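Local coordinates for hydrophilic protein, virA protein (Chromobacterium violaceum, PDB 3BO6), which is a phosphothreonine lyase effector of the SpvC type, probably removing phosphate from phosphothreonine in host proteins by beta-elimination, at residues 104-117 with 130-142. Numbering follows the deposited sequence.
Sequences LFSVDSPIDKWKVT and VGAQFTLYVKPDQ
Q133 O accepts from T117 N at 2.8 Å, the first rung of an antiparallel ladder; Q133 and F134 both face I86, a classic beta bulge. F134 shares its side of the sheet with V116, whose CG2, in the conformer given, sits over one ring face, 3.8 Å from the centroid in a CH-pi contact. L104 CD1, from the end of helix 93-104, meets the same ring obliquely. T135 exchanges both backbone bonds with K115 (T135 N to K115 O 2.9 Å), and its CB lies alongside K115 CG on the other side of the sheet. L136 returns to the F134 side, where its CD2, in the conformer given, touches both L104 CD2 and W114 CB; L162 of helix 149-168 also packs on it. Y137 turns its ring to the K115 side. K113, its chain bent at chi3 (90°), lays CE over one face and brings NZ 4.3 Å from the centroid, a cation-pi contact almost on the ring normal, while K115 CE comes to Y137 OH at the edge. At the strand end, water 2 links Y137 O to D112 N; beyond it water 1 links K139 N to P110 O. K139 NZ reaches the anti side of D112 OD2 at 3.0 Å, a salt bridge beside the one D112 makes with R70. Strands 113-117 and 134-137 are central neighbours in the antiparallel sheet of this alpha/beta fold, one side apolar beneath helices 93-104 and 149-168.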
loop_
_atom_site.group_PDB
_atom_site.type_symbol
_atom_site.label_atom_id
_atom_site.label_comp_id
_atom_site.label_asym_id
_atom_site.label_seq_id
_atom_site.Cartn_x
_atom_site.Cartn_y
_atom_site.Cartn_z
ATOM N N LEU A 104 7.085 -1.066 7.387
ATOM C CA LEU A 104 5.775 -1.719 7.385
ATOM C C LEU A 104 5.284 -2.079 8.787
ATOM O O LEU A 104 4.078 -2.223 9.010
ATOM C CB LEU A 104 5.798 -2.967 6.497
ATOM C CG LEU A 104 5.924 -2.702 4.994
ATOM C CD1 LEU A 104 6.155 -4.007 4.228
ATOM C CD2 LEU A 104 4.664 -2.005 4.486
ATOM N N PHE A 105 6.216 -2.259 9.727
ATOM C CA PHE A 105 5.864 -2.525 11.124
ATOM C C PHE A 105 6.022 -1.293 12.008
ATOM O O PHE A 105 5.928 -1.384 13.224
ATOM C CB PHE A 105 6.690 -3.691 11.686
ATOM C CG PHE A 105 6.321 -5.028 11.114
ATOM C CD1 PHE A 105 7.060 -5.576 10.080
ATOM C CD2 PHE A 105 5.248 -5.744 11.632
ATOM C CE1 PHE A 105 6.714 -6.817 9.527
ATOM C CE2 PHE A 105 4.892 -6.983 11.086
ATOM C CZ PHE A 105 5.632 -7.522 10.049
ATOM N N SER A 106 6.265 -0.136 11.407
ATOM C CA SER A 106 6.524 1.071 12.195
ATOM C C SER A 106 5.315 1.531 13.004
ATOM O O SER A 106 4.186 1.533 12.496
ATOM C CB SER A 106 6.960 2.211 11.266
ATOM O OG SER A 106 7.066 3.456 11.964
ATOM N N VAL A 107 5.557 1.980 14.238
ATOM C CA VAL A 107 4.512 2.591 15.059
ATOM C C VAL A 107 3.927 3.832 14.361
ATOM O O VAL A 107 2.800 4.273 14.653
ATOM C CB VAL A 107 5.069 2.996 16.444
ATOM C CG1 VAL A 107 6.212 3.994 16.291
ATOM C CG2 VAL A 107 3.971 3.569 17.320
ATOM N N ASP A 108 4.700 4.403 13.441
ATOM C CA ASP A 108 4.309 5.617 12.740
ATOM C C ASP A 108 3.716 5.367 11.353
ATOM O O ASP A 108 3.336 6.309 10.664
ATOM C CB ASP A 108 5.513 6.570 12.618
ATOM C CG ASP A 108 6.065 7.006 13.966
ATOM O OD1 ASP A 108 5.271 7.304 14.888
ATOM O OD2 ASP A 108 7.303 7.037 14.101
ATOM N N SER A 109 3.628 4.101 10.939
ATOM C CA SER A 109 3.107 3.816 9.615
ATOM C C SER A 109 1.633 4.181 9.534
ATOM O O SER A 109 0.875 3.895 10.458
ATOM C CB SER A 109 3.238 2.330 9.284
ATOM O OG SER A 109 2.491 2.052 8.100
ATOM N N PRO A 110 1.211 4.792 8.413
ATOM C CA PRO A 110 -0.211 5.087 8.213
ATOM C C PRO A 110 -0.988 3.902 7.641
ATOM O O PRO A 110 -2.178 4.062 7.416
ATOM C CB PRO A 110 -0.181 6.222 7.190
ATOM C CG PRO A 110 1.009 5.918 6.362
ATOM C CD PRO A 110 2.038 5.267 7.292
ATOM N N ILE A 111 -0.340 2.757 7.419
ATOM C CA ILE A 111 -0.975 1.598 6.811
ATOM C C ILE A 111 -1.295 0.559 7.890
ATOM O O ILE A 111 -0.394 -0.065 8.459
ATOM C CB ILE A 111 -0.083 0.982 5.711
ATOM C CG1 ILE A 111 0.224 2.029 4.617
ATOM C CG2 ILE A 111 -0.723 -0.316 5.145
ATOM C CD1 ILE A 111 -1.025 2.586 3.899
ATOM N N ASP A 112 -2.583 0.368 8.161
ATOM C CA ASP A 112 -3.040 -0.588 9.176
ATOM C C ASP A 112 -2.978 -2.048 8.733
ATOM O O ASP A 112 -2.933 -2.939 9.574
ATOM C CB ASP A 112 -4.488 -0.301 9.567
ATOM C CG ASP A 112 -4.642 0.904 10.473
ATOM O OD1 ASP A 112 -3.699 1.274 11.209
ATOM O OD2 ASP A 112 -5.764 1.458 10.485
ATOM N N LYS A 113 -2.998 -2.291 7.427
ATOM C CA LYS A 113 -3.170 -3.639 6.893
ATOM C C LYS A 113 -2.435 -3.793 5.577
ATOM O O LYS A 113 -2.573 -2.940 4.700
ATOM C CB LYS A 113 -4.666 -3.922 6.690
ATOM C CG LYS A 113 -4.990 -5.375 6.363
ATOM C CD LYS A 113 -6.491 -5.598 6.196
ATOM C CE LYS A 113 -6.918 -5.389 4.751
ATOM N NZ LYS A 113 -8.091 -6.242 4.383
ATOM N N TRP A 114 -1.687 -4.887 5.432
ATOM C CA TRP A 114 -0.953 -5.178 4.199
ATOM C C TRP A 114 -0.716 -6.684 4.088
ATOM O O TRP A 114 -0.949 -7.412 5.050
ATOM C CB TRP A 114 0.371 -4.368 4.141
ATOM C CG TRP A 114 1.283 -4.500 5.342
ATOM C CD1 TRP A 114 1.327 -3.675 6.426
ATOM C CD2 TRP A 114 2.287 -5.507 5.556
ATOM N NE1 TRP A 114 2.299 -4.120 7.319
ATOM C CE2 TRP A 114 2.896 -5.237 6.798
ATOM C CE3 TRP A 114 2.721 -6.610 4.817
ATOM C CZ2 TRP A 114 3.912 -6.036 7.324
ATOM C CZ3 TRP A 114 3.735 -7.401 5.339
ATOM C CH2 TRP A 114 4.312 -7.117 6.581
ATOM N N LYS A 115 -0.316 -7.151 2.908
ATOM C CA LYS A 115 0.052 -8.583 2.669
ATOM C C LYS A 115 1.183 -8.585 1.666
ATOM O O LYS A 115 1.478 -7.548 1.153
ATOM C CB LYS A 115 -1.154 -9.400 2.222
ATOM C CG LYS A 115 -1.688 -9.073 0.854
ATOM C CD LYS A 115 -3.009 -9.821 0.682
ATOM C CE LYS A 115 -3.503 -9.770 -0.733
ATOM N NZ LYS A 115 -4.837 -10.465 -0.790
ATOM N N VAL A 116 1.922 -9.700 1.737
ATOM C CA VAL A 116 3.024 -10.023 0.853
ATOM C C VAL A 116 2.817 -11.428 0.292
ATOM O O VAL A 116 2.350 -12.324 0.994
ATOM C CB VAL A 116 4.405 -9.892 1.574
ATOM C CG1 VAL A 116 4.540 -10.902 2.710
ATOM C CG2 VAL A 116 5.541 -10.022 0.593
ATOM N N THR A 117 3.163 -11.630 -0.970
ATOM C CA THR A 117 2.888 -12.910 -1.572
ATOM C C THR A 117 3.866 -13.911 -0.974
ATOM O O THR A 117 5.038 -13.587 -0.709
ATOM C CB THR A 117 3.273 -12.766 -3.057
ATOM O OG1 THR A 117 2.466 -11.742 -3.649
ATOM C CG2 THR A 117 3.095 -14.090 -3.838
ATOM N N VAL A 130 5.442 -11.746 -10.381
ATOM C CA VAL A 130 6.438 -11.023 -11.176
ATOM C C VAL A 130 6.519 -9.549 -10.785
ATOM O O VAL A 130 7.456 -8.835 -11.161
ATOM C CB VAL A 130 6.176 -11.174 -12.689
ATOM C CG1 VAL A 130 6.278 -12.643 -13.085
ATOM C CG2 VAL A 130 4.811 -10.568 -13.083
ATOM N N GLY A 131 5.520 -9.113 -10.033
ATOM C CA GLY A 131 5.488 -7.792 -9.422
ATOM C C GLY A 131 4.376 -7.828 -8.396
ATOM O O GLY A 131 3.882 -8.903 -8.041
ATOM N N ALA A 132 3.978 -6.652 -7.916
ATOM C CA ALA A 132 2.883 -6.511 -6.965
ATOM C C ALA A 132 2.926 -7.561 -5.858
ATOM O O ALA A 132 1.895 -8.132 -5.488
ATOM C CB ALA A 132 1.532 -6.563 -7.690
ATOM N N GLN A 133 4.126 -7.809 -5.334
ATOM C CA GLN A 133 4.294 -8.806 -4.279
ATOM C C GLN A 133 3.918 -8.266 -2.904
ATOM O O GLN A 133 3.786 -9.033 -1.945
ATOM C CB GLN A 133 5.715 -9.363 -4.270
ATOM C CG GLN A 133 6.122 -9.960 -5.608
ATOM C CD GLN A 133 6.971 -9.028 -6.447
ATOM O OE1 GLN A 133 7.004 -7.814 -6.223
ATOM N NE2 GLN A 133 7.657 -9.583 -7.441
ATOM N N PHE A 134 3.764 -6.950 -2.786
ATOM C CA PHE A 134 3.213 -6.357 -1.570
ATOM C C PHE A 134 1.946 -5.608 -1.928
ATOM O O PHE A 134 1.909 -4.910 -2.946
ATOM C CB PHE A 134 4.184 -5.348 -0.926
ATOM C CG PHE A 134 5.518 -5.935 -0.524
ATOM C CD1 PHE A 134 5.824 -6.152 0.812
ATOM C CD2 PHE A 134 6.467 -6.234 -1.486
ATOM C CE1 PHE A 134 7.067 -6.693 1.177
ATOM C CE2 PHE A 134 7.691 -6.778 -1.128
ATOM C CZ PHE A 134 7.986 -6.993 0.194
ATOM N N THR A 135 0.915 -5.752 -1.108
ATOM C CA THR A 135 -0.322 -4.992 -1.259
ATOM C C THR A 135 -0.574 -4.220 0.029
ATOM O O THR A 135 -0.572 -4.802 1.105
ATOM C CB THR A 135 -1.488 -5.943 -1.541
ATOM O OG1 THR A 135 -1.223 -6.673 -2.750
ATOM C CG2 THR A 135 -2.790 -5.157 -1.687
ATOM N N LEU A 136 -0.752 -2.906 -0.085
ATOM C CA LEU A 136 -0.994 -2.027 1.057
ATOM C C LEU A 136 -2.404 -1.475 0.968
ATOM O O LEU A 136 -2.769 -0.879 -0.055
ATOM C CB LEU A 136 -0.023 -0.834 1.038
ATOM C CG LEU A 136 1.460 -1.082 0.775
ATOM C CD1 LEU A 136 2.214 0.241 0.717
ATOM C CD2 LEU A 136 2.039 -1.959 1.862
ATOM N N TYR A 137 -3.189 -1.640 2.027
ATOM C CA TYR A 137 -4.566 -1.159 2.059
ATOM C C TYR A 137 -4.653 0.169 2.784
ATOM O O TYR A 137 -4.306 0.262 3.966
ATOM C CB TYR A 137 -5.467 -2.195 2.735
ATOM C CG TYR A 137 -5.450 -3.526 2.026
ATOM C CD1 TYR A 137 -6.315 -3.794 0.981
ATOM C CD2 TYR A 137 -4.540 -4.498 2.380
ATOM C CE1 TYR A 137 -6.294 -5.039 0.336
ATOM C CE2 TYR A 137 -4.504 -5.716 1.752
ATOM C CZ TYR A 137 -5.362 -5.987 0.731
ATOM O OH TYR A 137 -5.265 -7.234 0.152
ATOM N N VAL A 138 -5.099 1.206 2.075
ATOM C CA VAL A 138 -5.212 2.537 2.643
ATOM C C VAL A 138 -6.637 2.691 3.156
ATOM O O VAL A 138 -7.586 2.238 2.506
ATOM C CB VAL A 138 -4.933 3.613 1.584
ATOM C CG1 VAL A 138 -4.903 4.987 2.253
ATOM C CG2 VAL A 138 -3.615 3.329 0.877
ATOM N N LYS A 139 -6.786 3.296 4.328
ATOM C CA LYS A 139 -8.115 3.595 4.877
ATOM C C LYS A 139 -8.157 5.061 5.276
ATOM O O LYS A 139 -7.175 5.579 5.784
ATOM C CB LYS A 139 -8.370 2.756 6.130
ATOM C CG LYS A 139 -8.362 1.248 5.916
ATOM C CD LYS A 139 -7.996 0.531 7.214
ATOM C CE LYS A 139 -8.908 0.911 8.378
ATOM N NZ LYS A 139 -8.426 0.333 9.682
ATOM N N PRO A 140 -9.303 5.727 5.055
ATOM C CA PRO A 140 -9.444 7.073 5.621
ATOM C C PRO A 140 -9.274 6.999 7.138
ATOM O O PRO A 140 -9.683 6.012 7.760
ATOM C CB PRO A 140 -10.886 7.487 5.285
ATOM C CG PRO A 140 -11.470 6.401 4.501
ATOM C CD PRO A 140 -10.526 5.240 4.402
ATOM N N ASP A 141 -8.664 8.029 7.715
ATOM C CA ASP A 141 -8.332 8.032 9.134
ATOM C C ASP A 141 -9.473 8.395 10.068
ATOM O O ASP A 141 -9.507 7.927 11.209
ATOM C CB ASP A 141 -7.130 8.945 9.413
ATOM C CG ASP A 141 -7.339 10.366 8.930
ATOM O OD1 ASP A 141 -7.769 10.551 7.772
ATOM O OD2 ASP A 141 -7.029 11.307 9.695
ATOM N N GLN A 142 -10.399 9.230 9.603
ATOM C CA GLN A 142 -11.470 9.721 10.475
ATOM C C GLN A 142 -12.639 8.744 10.555
ATOM O O GLN A 142 -12.881 7.968 9.630
ATOM C CB GLN A 142 -11.940 11.105 10.024
ATOM C CG GLN A 142 -10.808 12.127 9.954
ATOM C CD GLN A 142 -11.253 13.451 9.384
ATOM O OE1 GLN A 142 -11.098 13.707 8.190
ATOM N NE2 GLN A 142 -11.827 14.296 10.230
HETATM O O HOH W 1 -4.463 4.212 5.839
HETATM O O HOH W 2 -4.598 1.343 6.456
#